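Local coordinates for protein beta-methylmalyl-CoA dehydratase (Chloroflexus aurantiacus, PDB 4E3E) that catalyses the reversible dehydration of (2R,3S)-beta-methylmalyl-CoA to mesaconyl-CoA, a step of the glyoxylate assimilation cycle, at residues 8-13 with 81-86; 19-24 with 106-111; 123-128 with 146-151; 278-283 with 336-341; 287-292 with 314-319. All coordinates share one frame; numbering follows the deposited sequence.

The five contacts sample one long antiparallel sheet of the HotDog type. Contacts 1, 2 and 3 come first along the chain, in the half of the sheet built from strands 19-27 to 138-149: the segments of 1 and 2 alternate, and 3 follows. Centres of 1 and 3 lie about 6 Å apart, joined through neighbouring strands 84-95 and 138-149; 2 reaches 3 through 104-116 and 122-132. Contacts 4 and 5, centres about 9 Å apart, belong to the second half, 5 falling between the segments of 4. Strands 84-95 and 270-278 meet mid-sheet, making one continuous layer. Ile85 and Ala86 of contact 1 probably belong to the substrate site, and 3 and 4 approach its Asn87; contact 5 lies away.

Contact 1. Residues 8-13 with 81-86; sequences GNFFED and SLNAIA
The type I beta turn from Ser81 to Ala84 presents Asn83 to the N-terminal segment, where its amide meets both Asn9 and Phe10. ND2 of Asn83 gives a nearly straight hydrogen bond to Asn9 O (2.9 Å); Asn9 O lies close to the Asn83 amide plane, but ND2 stands above the carbonyl plane of Asn9. A water donates to the same Asn9 O and accepts from Asn83 N, so one turn grips this oxygen twice. Asparagine suits the place because its flat amide also stacks on Phe10, the two planes 14° apart. Asn83 CG sits over one ring face near the rim, OD1 of Asn83 comes 3.4 Å from Phe10 CZ, and Asn83 CB makes a CH-pi contact with the ring. This turn links helix 65-80, the central helix of the hot-dog fold, to strand 84-95, which bends at a beta bulge at Ile85 and Ala86, probably part of the substrate site. With an alanine in place of Phe10, the Asn83 amide would probably lose its flat cover and a gap would open beside Arg151. Gly8 has a positive phi, and a side chain here would run into Asn83 ND2; Gly8 CA rests 4.1 Å from Leu82 CD2.

Contact 2. Residues 19-24 with 106-111; sequences TIVHAT and STTSKV
Ile20 and Ser109 hold the two strands together as an antiparallel hydrogen-bonded pair: Ile20 N reaches Ser109 O at 2.7 Å, and Ser109 N returns to Ile20 O at 2.9 Å. Two residues on, past the non-hydrogen-bonded pair Val21-Thr108, His22 N binds Thr107 O at 3.1 Å. Beyond this, a water takes over, donating to Ala23 O and accepting from Thr107 N. Among side chains the main polar link is His22 NE2 to Ser109 OG, 2.8 Å, with the hydroxyl at the ring edge and in its plane. The imidazole gets there with CG anti to its own carbonyl carbon (chi1 -54°), and histidine suits the site because ND1 can bond Asp79 at the same time, while Ser109 OG goes on to Ser129. A leucine here would probably leave the Asp79 carboxylate and the Ser109 hydroxyl without their common partner. On the other face packing is light: Val21 CG2 and Thr108 CG2 run side by side 4.2 Å apart. Val21 also packs on Ala188 of the second subunit. Ile20, His22 and Thr107 turn toward helix 65-80, the arrangement of a hot-dog fold, in which the sheet wraps its long helix.

Contact 3. Residues 123-128 with 146-151; sequences GVVYVH and VMVRKR
Val148 N points straight at Gly123 O (2.7 Å, 177° at the hydrogen), the shortest of four backbone bonds that zip up the hairpin of strands 122-132 and 138-149 in this hot-dog sheet. Gly123 N answers to Val148 O at 3.0 Å, and Val125 and Val146 form the next hydrogen-bonded pair. Val124 and Met147, here selenomethionine, form the non-hydrogen-bonded pair between them, where Val124 CA lies 3.3 Å from Val146 O. The outer edge of Met147 serves the next strand: its N and O bond to Ala86 and Ile85, which both face it as a classic beta bulge. Val124 and Met147 share the face covered by Leu88. Val146 touches Asn87, a probable substrate-binding residue. The short strand segments are strongly twisted, 129° between their directions, and valines, branched at CB, suit this extended chain. On the face of Val125, Val111 and Leu114 of strand 104-116 close over it. Gly123 adds no side chain to this face, where the valines meet. Val125 holds CG1 between its backbone N and carbonyl carbon (chi1 45°), which drives that methyl into a tight fit, 3.4 Å from Val146 CG2 and 3.5 Å from Val148 CG2.

Contact 4. Residues 278-283 with 336-341; sequences RHTNPS and PAVVLD
Thr280 and Asn281 both turn their polar ends onto Val338 O, where the chain leaving strand 270-278 crosses the start of its sheet neighbour, strand 338-349 of the hot-dog layer. Thr280 OG1 comes from above the carbonyl plane at 2.6 Å, its hydroxyl lying between its own N and carbonyl carbon (chi1 51°). Asn281 ND2 arrives nearer that plane, at 2.8 Å, with the oxygen close to the plane of its own amide. Two donors thus fix one backbone oxygen, a task for short polar side chains. Upstream, Arg278 and Asp341 form a regular antiparallel hydrogen-bonded pair, and their side chains run alongside, pointing the same way. Guanidinium and carboxylate planes are only 16° apart, yet Arg278 NH2 to Asp341 OD2 is a long salt bridge of 3.7 Å in which no N-H aims at the oxygen; Arg313, Tyr327 and Tyr334 hold that carboxylate more directly. The His279 ring lies beside Leu340, ND1 3.8 Å from CD1, while NE2 bonds Tyr90. A water in the ring plane joins His279 ND1 (2.8 Å) to Val339 O. Val339 and Leu340 make a classic beta bulge opposite Ala316, and Val339 CB settles 3.5 Å from Ser283 OG.

Contact 5. Residues 287-292 with 314-319; sequences DTIYAW and TVATKD
Thr314 opens the pairing of hairpin strands 288-300 and 307-318, its CG2 resting 4.0 Å from Ala291 CB while OG1 bonds Tyr344 and Ser293. Val315 N then binds Trp292 O at 2.8 Å. Its side chain lies over one face of the indole, CB making a CH-pi contact with the five-membered ring and CG2 reaching Trp292 CZ2 at 3.6 Å. The indole is brought alongside because CG of Trp292 sits between its N and carbonyl carbon (chi1 67°); NE1 bonds Pro326 O. Ala316 pairs with Ala291 and its CB meets Ile289 CG2; the small alanines suit a face against which a helix packs. Thr317 N and Tyr290 O, 2.9 Å apart, belong to the next hydrogen-bonded pair. Lys318 bends at chi3 (101°) and puts NZ 2.7 Å from Asp287 OD2, a salt bridge met from above the carboxylate plane; NZ also serves Pro282 O. Asp319 takes a left-handed backbone turn that brings its carboxylate back: OD1 accepts from Thr288 N at 2.9 Å. Its OD2 lies 4.4 Å from Asp287 OD1, and a water donating to both probably eases their repulsion. Strand 204-212 flanks this hairpin on one side and 338-349 on the other; helix 250-265 packs on Ile289, Ala291, Thr314 and Ala316, and Tyr290 OH bonds Asn234 of the third subunit.

Contact 1. Residues 8-13 with 81-86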
# COMPACT_ATOMS: atom_id res chain seq x y z
N GLY A 8 16.23 23.39 5.61
CA GLY A 8 16.59 23.20 4.20
C GLY A 8 17.49 24.33 3.76
O GLY A 8 17.89 25.18 4.56
N ASN A 9 17.85 24.35 2.49
CA ASN A 9 18.62 25.46 1.97
C ASN A 9 17.71 26.43 1.26
O ASN A 9 16.77 26.01 0.59
CB ASN A 9 19.68 24.96 1.00
CG ASN A 9 20.79 24.21 1.70
OD1 ASN A 9 21.55 24.80 2.47
ND2 ASN A 9 20.89 22.92 1.44
N PHE A 10 17.99 27.72 1.40
CA PHE A 10 17.37 28.74 0.56
C PHE A 10 18.39 29.12 -0.51
O PHE A 10 19.55 28.69 -0.42
CB PHE A 10 16.94 29.95 1.39
CG PHE A 10 15.71 29.70 2.22
CD1 PHE A 10 15.80 29.04 3.45
CD2 PHE A 10 14.46 30.11 1.77
CE1 PHE A 10 14.67 28.80 4.21
CE2 PHE A 10 13.32 29.87 2.53
CZ PHE A 10 13.43 29.21 3.75
N PHE A 11 17.99 29.92 -1.50
CA PHE A 11 18.87 30.16 -2.65
C PHE A 11 20.26 30.67 -2.26
O PHE A 11 21.27 30.14 -2.75
CB PHE A 11 18.23 31.08 -3.70
CG PHE A 11 19.14 31.38 -4.87
CD1 PHE A 11 19.45 30.39 -5.81
CD2 PHE A 11 19.71 32.65 -5.02
CE1 PHE A 11 20.30 30.66 -6.88
CE2 PHE A 11 20.55 32.92 -6.09
CZ PHE A 11 20.85 31.92 -7.02
N GLU A 12 20.31 31.67 -1.38
CA GLU A 12 21.57 32.30 -0.97
C GLU A 12 22.48 31.36 -0.17
O GLU A 12 23.67 31.64 0.03
CB GLU A 12 21.32 33.62 -0.21
CG GLU A 12 20.59 33.49 1.12
CD GLU A 12 19.08 33.67 1.01
OE1 GLU A 12 18.44 32.95 0.22
OE2 GLU A 12 18.54 34.53 1.74
N ASP A 13 21.91 30.24 0.28
CA ASP A 13 22.64 29.26 1.07
C ASP A 13 23.55 28.37 0.23
O ASP A 13 24.47 27.76 0.76
CB ASP A 13 21.68 28.41 1.90
CG ASP A 13 20.88 29.23 2.89
OD1 ASP A 13 21.40 30.25 3.40
OD2 ASP A 13 19.72 28.87 3.15
N SER A 81 15.25 21.01 -2.66
CA SER A 81 14.00 21.58 -3.15
C SER A 81 12.94 21.81 -2.08
O SER A 81 11.81 22.18 -2.41
CB SER A 81 13.43 20.77 -4.33
OG SER A 81 13.34 19.38 -4.02
N LEU A 82 13.30 21.61 -0.82
CA LEU A 82 12.37 21.92 0.27
C LEU A 82 11.79 23.34 0.13
O LEU A 82 10.59 23.54 0.32
CB LEU A 82 13.03 21.72 1.64
CG LEU A 82 12.08 21.77 2.85
CD1 LEU A 82 11.01 20.68 2.76
CD2 LEU A 82 12.83 21.68 4.17
N ASN A 83 12.63 24.30 -0.24
CA ASN A 83 12.22 25.69 -0.41
C ASN A 83 12.09 26.15 -1.87
O ASN A 83 12.21 27.34 -2.17
CB ASN A 83 13.16 26.60 0.37
CG ASN A 83 13.26 26.20 1.82
OD1 ASN A 83 12.26 26.25 2.54
ND2 ASN A 83 14.44 25.75 2.26
N ALA A 84 11.85 25.19 -2.77
CA ALA A 84 11.73 25.46 -4.21
C ALA A 84 10.32 25.86 -4.61
O ALA A 84 9.34 25.39 -4.02
CB ALA A 84 12.19 24.25 -5.02
N ILE A 85 10.22 26.74 -5.61
CA ILE A 85 8.94 27.10 -6.24
C ILE A 85 8.57 26.05 -7.29
O ILE A 85 7.41 25.66 -7.39
CB ILE A 85 8.99 28.50 -6.91
CG1 ILE A 85 9.47 29.59 -5.94
CG2 ILE A 85 7.64 28.88 -7.55
CD1 ILE A 85 8.45 30.01 -4.89
N ALA A 86 9.56 25.60 -8.06
CA ALA A 86 9.32 24.62 -9.13
C ALA A 86 10.61 23.94 -9.53
O ALA A 86 11.70 24.50 -9.38
CB ALA A 86 8.70 25.30 -10.35
O HOH W 1 15.35 24.26 -1.14

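Contact 2. Residues 19-24 with 106-111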
# COMPACT_ATOMS: atom_id res chain seq x y z
N THR A 19 29.32 19.91 -2.37
CA THR A 19 28.74 18.58 -2.40
C THR A 19 27.90 18.36 -1.15
O THR A 19 28.39 18.57 -0.03
CB THR A 19 29.83 17.49 -2.50
OG1 THR A 19 30.56 17.69 -3.70
CG2 THR A 19 29.21 16.10 -2.53
N ILE A 20 26.64 17.98 -1.34
CA ILE A 20 25.75 17.66 -0.24
C ILE A 20 25.53 16.15 -0.18
O ILE A 20 25.09 15.53 -1.17
CB ILE A 20 24.39 18.36 -0.39
CG1 ILE A 20 24.59 19.89 -0.50
CG2 ILE A 20 23.48 17.99 0.77
CD1 ILE A 20 23.35 20.64 -0.91
N VAL A 21 25.84 15.56 0.97
CA VAL A 21 25.57 14.14 1.22
C VAL A 21 24.21 14.02 1.90
O VAL A 21 24.05 14.47 3.02
CB VAL A 21 26.68 13.49 2.09
CG1 VAL A 21 26.35 12.02 2.37
CG2 VAL A 21 28.04 13.61 1.40
N HIS A 22 23.25 13.45 1.21
CA HIS A 22 21.90 13.35 1.70
C HIS A 22 21.66 12.29 2.73
O HIS A 22 22.29 11.26 2.73
CB HIS A 22 20.93 13.21 0.53
CG HIS A 22 21.06 14.29 -0.50
ND1 HIS A 22 20.75 15.54 -0.25
CD2 HIS A 22 21.49 14.26 -1.79
CE1 HIS A 22 20.96 16.27 -1.32
NE2 HIS A 22 21.41 15.50 -2.27
N ALA A 23 20.69 12.52 3.57
CA ALA A 23 20.30 11.58 4.59
C ALA A 23 19.50 10.39 4.07
O ALA A 23 19.04 10.39 2.97
CB ALA A 23 19.54 12.29 5.67
N THR A 24 19.31 9.42 4.92
CA THR A 24 18.38 8.35 4.67
C THR A 24 18.61 7.46 3.50
O THR A 24 17.83 7.38 2.62
CB THR A 24 16.96 8.92 4.51
OG1 THR A 24 16.83 10.05 5.33
CG2 THR A 24 15.94 7.93 4.88
N SER A 106 22.13 5.33 -1.79
CA SER A 106 22.40 6.63 -1.16
C SER A 106 22.68 7.66 -2.25
O SER A 106 23.13 7.32 -3.35
CB SER A 106 23.53 6.54 -0.15
OG SER A 106 24.52 5.64 -0.58
N THR A 107 22.41 8.92 -1.93
CA THR A 107 22.45 9.99 -2.92
C THR A 107 23.33 11.15 -2.44
O THR A 107 23.37 11.48 -1.24
CB THR A 107 21.03 10.45 -3.28
OG1 THR A 107 20.25 9.31 -3.68
CG2 THR A 107 21.05 11.44 -4.47
N THR A 108 24.06 11.74 -3.37
CA THR A 108 24.79 12.97 -3.10
C THR A 108 24.47 13.91 -4.24
O THR A 108 24.22 13.45 -5.35
CB THR A 108 26.30 12.75 -3.04
OG1 THR A 108 26.75 12.35 -4.33
CG2 THR A 108 26.66 11.67 -2.04
N SER A 109 24.48 15.21 -3.95
CA SER A 109 24.27 16.24 -4.97
C SER A 109 25.40 17.26 -4.95
O SER A 109 25.89 17.64 -3.87
CB SER A 109 22.94 16.97 -4.77
OG SER A 109 21.85 16.09 -4.98
N LYS A 110 25.81 17.71 -6.13
CA LYS A 110 26.79 18.77 -6.27
C LYS A 110 26.15 19.98 -6.95
O LYS A 110 25.45 19.84 -7.94
CB LYS A 110 27.97 18.29 -7.09
CG LYS A 110 29.10 19.30 -7.18
CD LYS A 110 30.22 18.70 -8.01
CE LYS A 110 31.54 19.11 -7.47
NZ LYS A 110 32.24 20.07 -8.37
N VAL A 111 26.40 21.18 -6.42
CA VAL A 111 25.94 22.40 -7.06
C VAL A 111 26.87 22.73 -8.22
O VAL A 111 28.08 22.93 -8.03
CB VAL A 111 25.85 23.58 -6.07
CG1 VAL A 111 25.37 24.84 -6.77
CG2 VAL A 111 24.94 23.22 -4.91
O HOH W 2 20.53 9.26 0.56

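Contact 3. Residues 123-128 with 146-151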
# COMPACT_ATOMS: atom_id res chain seq x y z
N GLY A 123 16.00 32.30 -7.10
CA GLY A 123 17.16 31.96 -7.92
C GLY A 123 17.11 30.52 -8.40
O GLY A 123 16.41 29.67 -7.82
N VAL A 124 17.86 30.25 -9.46
CA VAL A 124 17.93 28.92 -10.05
C VAL A 124 19.21 28.23 -9.60
O VAL A 124 20.30 28.78 -9.73
CB VAL A 124 17.92 29.02 -11.59
CG1 VAL A 124 18.07 27.64 -12.24
CG2 VAL A 124 16.67 29.74 -12.08
N VAL A 125 19.07 27.01 -9.09
CA VAL A 125 20.24 26.20 -8.71
C VAL A 125 20.26 24.93 -9.55
O VAL A 125 19.23 24.27 -9.71
CB VAL A 125 20.28 25.94 -7.18
CG1 VAL A 125 18.92 25.54 -6.65
CG2 VAL A 125 21.34 24.91 -6.77
N TYR A 126 21.42 24.63 -10.12
CA TYR A 126 21.63 23.44 -10.93
C TYR A 126 22.39 22.48 -10.06
O TYR A 126 23.41 22.87 -9.47
CB TYR A 126 22.48 23.75 -12.17
CG TYR A 126 21.81 24.69 -13.14
CD1 TYR A 126 21.74 26.06 -12.87
CD2 TYR A 126 21.23 24.22 -14.31
CE1 TYR A 126 21.12 26.93 -13.75
CE2 TYR A 126 20.61 25.10 -15.21
CZ TYR A 126 20.56 26.44 -14.91
OH TYR A 126 19.94 27.32 -15.78
N VAL A 127 21.90 21.25 -9.97
CA VAL A 127 22.58 20.19 -9.21
C VAL A 127 22.85 18.95 -10.06
O VAL A 127 22.07 18.60 -10.95
CB VAL A 127 21.79 19.78 -7.94
CG1 VAL A 127 21.69 20.95 -6.96
CG2 VAL A 127 20.42 19.21 -8.28
N HIS A 128 23.98 18.29 -9.80
CA HIS A 128 24.26 16.98 -10.34
C HIS A 128 24.03 16.02 -9.21
O HIS A 128 24.79 16.02 -8.23
CB HIS A 128 25.70 16.92 -10.85
CG HIS A 128 26.09 15.59 -11.47
ND1 HIS A 128 27.31 15.05 -11.30
CD2 HIS A 128 25.38 14.71 -12.28
CE1 HIS A 128 27.39 13.88 -11.97
NE2 HIS A 128 26.21 13.68 -12.57
N VAL A 146 16.22 23.89 -10.27
CA VAL A 146 15.04 24.25 -9.48
C VAL A 146 15.05 25.75 -9.19
O VAL A 146 16.11 26.35 -9.01
CB VAL A 146 14.97 23.48 -8.13
CG1 VAL A 146 14.62 22.03 -8.35
CG2 VAL A 146 16.30 23.53 -7.39
N MSE A 147 13.87 26.34 -9.13
CA MSE A 147 13.74 27.73 -8.75
C MSE A 147 13.51 27.72 -7.26
O MSE A 147 12.51 27.16 -6.79
CB MSE A 147 12.54 28.32 -9.47
CG MSE A 147 12.52 29.80 -9.10
SE MSE A 147 11.03 30.59 -10.09
CE MSE A 147 11.94 30.93 -11.81
N VAL A 148 14.43 28.32 -6.52
CA VAL A 148 14.38 28.30 -5.05
C VAL A 148 14.19 29.70 -4.46
O VAL A 148 14.79 30.67 -4.94
CB VAL A 148 15.66 27.66 -4.45
CG1 VAL A 148 15.55 27.51 -2.93
CG2 VAL A 148 15.93 26.31 -5.10
N ARG A 149 13.36 29.77 -3.43
CA ARG A 149 13.15 31.01 -2.69
C ARG A 149 14.44 31.51 -2.04
O ARG A 149 15.25 30.72 -1.54
CB ARG A 149 12.13 30.81 -1.57
CG ARG A 149 10.71 30.60 -2.02
CD ARG A 149 9.80 30.50 -0.80
NE ARG A 149 8.48 30.03 -1.17
CZ ARG A 149 8.09 28.75 -1.15
NH1 ARG A 149 8.92 27.79 -0.75
NH2 ARG A 149 6.87 28.43 -1.51
N LYS A 150 14.60 32.83 -2.05
CA LYS A 150 15.57 33.46 -1.19
C LYS A 150 14.88 33.69 0.15
O LYS A 150 13.72 34.07 0.19
CB LYS A 150 16.03 34.79 -1.78
CG LYS A 150 17.05 34.66 -2.89
CD LYS A 150 17.45 36.01 -3.47
CE LYS A 150 18.34 36.80 -2.53
NZ LYS A 150 18.83 38.06 -3.15
N ARG A 151 15.60 33.42 1.24
CA ARG A 151 15.08 33.74 2.57
C ARG A 151 15.08 35.26 2.75
O ARG A 151 14.07 35.84 3.16
CB ARG A 151 15.91 33.05 3.64
CG ARG A 151 15.47 33.33 5.08
CD ARG A 151 16.44 32.72 6.07
NE ARG A 151 17.82 32.99 5.67
CZ ARG A 151 18.63 32.12 5.08
NH1 ARG A 151 18.23 30.88 4.83
NH2 ARG A 151 19.86 32.50 4.74

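Contact 4. Residues 278-283 with 336-341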
# COMPACT_ATOMS: atom_id res chain seq x y z
N ARG A 278 9.62 18.34 -18.39
CA ARG A 278 9.01 19.58 -17.95
C ARG A 278 7.65 19.28 -17.37
O ARG A 278 6.82 18.63 -18.02
CB ARG A 278 8.86 20.54 -19.12
CG ARG A 278 9.98 21.57 -19.23
CD ARG A 278 9.88 22.39 -20.51
NE ARG A 278 10.16 21.51 -21.65
CZ ARG A 278 10.68 21.87 -22.82
NH1 ARG A 278 11.01 23.13 -23.06
NH2 ARG A 278 10.87 20.94 -23.75
N HIS A 279 7.42 19.73 -16.13
CA HIS A 279 6.10 19.69 -15.51
C HIS A 279 5.43 20.98 -15.86
O HIS A 279 5.57 21.96 -15.15
CB HIS A 279 6.22 19.50 -14.00
CG HIS A 279 7.08 18.32 -13.63
ND1 HIS A 279 6.66 17.04 -13.76
CD2 HIS A 279 8.41 18.25 -13.21
CE1 HIS A 279 7.65 16.20 -13.41
NE2 HIS A 279 8.72 16.94 -13.07
N THR A 280 4.71 20.97 -16.98
CA THR A 280 4.27 22.18 -17.66
C THR A 280 3.13 22.90 -16.96
O THR A 280 3.01 24.11 -17.05
CB THR A 280 3.87 21.87 -19.11
OG1 THR A 280 2.95 20.78 -19.11
CG2 THR A 280 5.10 21.43 -19.92
N ASN A 281 2.26 22.14 -16.30
CA ASN A 281 1.18 22.67 -15.47
C ASN A 281 1.04 21.75 -14.26
O ASN A 281 1.42 20.58 -14.34
CB ASN A 281 -0.14 22.75 -16.26
CG ASN A 281 -0.14 23.86 -17.30
OD1 ASN A 281 -0.10 25.04 -16.95
ND2 ASN A 281 -0.17 23.49 -18.57
N PRO A 282 0.53 22.29 -13.14
CA PRO A 282 0.36 21.48 -11.93
C PRO A 282 -0.78 20.46 -12.11
O PRO A 282 -1.70 20.68 -12.89
CB PRO A 282 0.02 22.52 -10.86
CG PRO A 282 -0.68 23.60 -11.62
CD PRO A 282 0.01 23.66 -12.95
N SER A 283 -0.69 19.36 -11.38
CA SER A 283 -1.68 18.30 -11.40
C SER A 283 -2.23 18.17 -9.99
O SER A 283 -1.50 18.42 -9.02
CB SER A 283 -1.00 16.97 -11.77
OG SER A 283 -0.65 16.94 -13.14
N PRO A 336 -3.05 24.43 -22.23
CA PRO A 336 -3.35 24.44 -20.80
C PRO A 336 -3.58 23.03 -20.23
O PRO A 336 -3.41 22.82 -19.03
CB PRO A 336 -4.63 25.28 -20.68
CG PRO A 336 -5.08 25.59 -22.08
CD PRO A 336 -3.90 25.37 -22.99
N ALA A 337 -3.95 22.08 -21.09
CA ALA A 337 -4.25 20.71 -20.66
C ALA A 337 -3.00 19.84 -20.44
O ALA A 337 -3.09 18.79 -19.78
CB ALA A 337 -5.19 20.04 -21.66
N VAL A 338 -1.86 20.28 -20.96
CA VAL A 338 -0.62 19.49 -20.88
C VAL A 338 0.08 19.69 -19.52
O VAL A 338 0.37 20.83 -19.12
CB VAL A 338 0.35 19.81 -22.03
CG1 VAL A 338 1.68 19.07 -21.85
CG2 VAL A 338 -0.27 19.45 -23.38
N VAL A 339 0.39 18.58 -18.84
CA VAL A 339 0.98 18.63 -17.50
C VAL A 339 2.41 18.09 -17.47
O VAL A 339 3.17 18.38 -16.53
CB VAL A 339 0.12 17.92 -16.42
CG1 VAL A 339 -1.23 18.65 -16.22
CG2 VAL A 339 -0.07 16.43 -16.74
N LEU A 340 2.76 17.33 -18.50
CA LEU A 340 4.08 16.69 -18.55
C LEU A 340 4.56 16.62 -19.99
O LEU A 340 3.81 16.21 -20.87
CB LEU A 340 4.00 15.27 -18.01
CG LEU A 340 5.35 14.53 -18.02
CD1 LEU A 340 6.29 15.18 -17.00
CD2 LEU A 340 5.17 13.03 -17.76
N ASP A 341 5.80 17.03 -20.22
CA ASP A 341 6.49 16.81 -21.48
C ASP A 341 7.77 16.06 -21.13
O ASP A 341 8.72 16.67 -20.64
CB ASP A 341 6.79 18.15 -22.17
CG ASP A 341 7.50 17.98 -23.51
OD1 ASP A 341 7.82 16.83 -23.90
OD2 ASP A 341 7.75 19.02 -24.17
O HOH W 3 3.97 16.77 -14.52

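Contact 5. Residues 287-292 with 314-319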
# COMPACT_ATOMS: atom_id res chain seq x y z
N ASP A 287 -7.91 15.12 -10.98
CA ASP A 287 -7.55 15.19 -12.39
C ASP A 287 -7.44 13.80 -12.97
O ASP A 287 -6.90 12.88 -12.33
CB ASP A 287 -6.21 15.92 -12.57
CG ASP A 287 -6.32 17.43 -12.29
OD1 ASP A 287 -7.44 17.99 -12.29
OD2 ASP A 287 -5.27 18.07 -12.07
N THR A 288 -7.93 13.63 -14.19
CA THR A 288 -7.71 12.35 -14.91
C THR A 288 -6.57 12.47 -15.92
O THR A 288 -6.62 13.30 -16.83
CB THR A 288 -9.01 11.89 -15.59
OG1 THR A 288 -10.04 11.84 -14.60
CG2 THR A 288 -8.86 10.52 -16.24
N ILE A 289 -5.55 11.62 -15.77
CA ILE A 289 -4.35 11.72 -16.58
C ILE A 289 -4.45 10.79 -17.79
O ILE A 289 -4.77 9.59 -17.65
CB ILE A 289 -3.08 11.34 -15.77
CG1 ILE A 289 -2.89 12.26 -14.54
CG2 ILE A 289 -1.84 11.39 -16.67
CD1 ILE A 289 -3.03 13.77 -14.83
N TYR A 290 -4.17 11.35 -18.97
CA TYR A 290 -4.05 10.60 -20.22
C TYR A 290 -2.65 10.82 -20.77
O TYR A 290 -1.96 11.75 -20.36
CB TYR A 290 -5.01 11.14 -21.25
CG TYR A 290 -6.46 10.95 -20.94
CD1 TYR A 290 -7.16 11.89 -20.17
CD2 TYR A 290 -7.16 9.87 -21.47
CE1 TYR A 290 -8.52 11.73 -19.91
CE2 TYR A 290 -8.51 9.70 -21.22
CZ TYR A 290 -9.18 10.63 -20.44
OH TYR A 290 -10.52 10.45 -20.21
N ALA A 291 -2.23 9.98 -21.71
CA ALA A 291 -0.90 10.12 -22.27
C ALA A 291 -0.89 9.79 -23.77
O ALA A 291 -1.70 9.00 -24.26
CB ALA A 291 0.10 9.23 -21.52
N TRP A 292 0.02 10.45 -24.48
CA TRP A 292 0.38 10.05 -25.83
C TRP A 292 1.87 10.17 -26.04
O TRP A 292 2.54 10.95 -25.36
CB TRP A 292 -0.42 10.83 -26.88
CG TRP A 292 -0.10 12.30 -26.94
CD1 TRP A 292 -0.71 13.35 -26.23
CD2 TRP A 292 0.91 12.95 -27.77
NE1 TRP A 292 -0.15 14.56 -26.57
CE2 TRP A 292 0.83 14.39 -27.48
CE3 TRP A 292 1.86 12.49 -28.69
CZ2 TRP A 292 1.66 15.31 -28.10
CZ3 TRP A 292 2.69 13.43 -29.31
CH2 TRP A 292 2.59 14.80 -29.02
N THR A 314 6.84 11.34 -24.25
CA THR A 314 5.49 11.09 -23.76
C THR A 314 4.94 12.37 -23.16
O THR A 314 5.57 13.00 -22.31
CB THR A 314 5.43 9.93 -22.78
OG1 THR A 314 5.98 8.75 -23.41
CG2 THR A 314 4.00 9.66 -22.35
N VAL A 315 3.75 12.75 -23.61
CA VAL A 315 3.09 13.95 -23.14
C VAL A 315 1.87 13.52 -22.33
O VAL A 315 1.04 12.75 -22.82
CB VAL A 315 2.62 14.81 -24.33
CG1 VAL A 315 1.86 16.03 -23.86
CG2 VAL A 315 3.82 15.22 -25.18
N ALA A 316 1.77 13.98 -21.08
CA ALA A 316 0.59 13.69 -20.26
C ALA A 316 -0.34 14.90 -20.25
O ALA A 316 0.11 16.06 -20.18
CB ALA A 316 0.96 13.29 -18.83
N THR A 317 -1.62 14.64 -20.30
CA THR A 317 -2.61 15.68 -20.27
C THR A 317 -3.64 15.37 -19.21
O THR A 317 -3.77 14.26 -18.80
CB THR A 317 -3.33 15.83 -21.61
OG1 THR A 317 -3.93 14.60 -21.97
CG2 THR A 317 -2.39 16.19 -22.66
N LYS A 318 -4.37 16.38 -18.79
CA LYS A 318 -5.45 16.14 -17.88
C LYS A 318 -6.77 16.32 -18.56
O LYS A 318 -6.96 17.25 -19.29
CB LYS A 318 -5.36 17.00 -16.63
CG LYS A 318 -5.31 18.48 -16.85
CD LYS A 318 -5.75 19.23 -15.62
CE LYS A 318 -4.54 19.74 -14.89
NZ LYS A 318 -4.84 20.33 -13.57
N ASP A 319 -7.66 15.38 -18.34
CA ASP A 319 -9.00 15.48 -18.79
C ASP A 319 -9.04 15.72 -20.28
O ASP A 319 -9.73 16.59 -20.74
CB ASP A 319 -9.72 16.58 -18.04
CG ASP A 319 -9.74 16.35 -16.55
OD1 ASP A 319 -9.51 15.25 -16.08
OD2 ASP A 319 -10.00 17.30 -15.83
O HOH W 4 -9.97 17.96 -13.33
O HOH W 5 -11.04 14.04 -13.94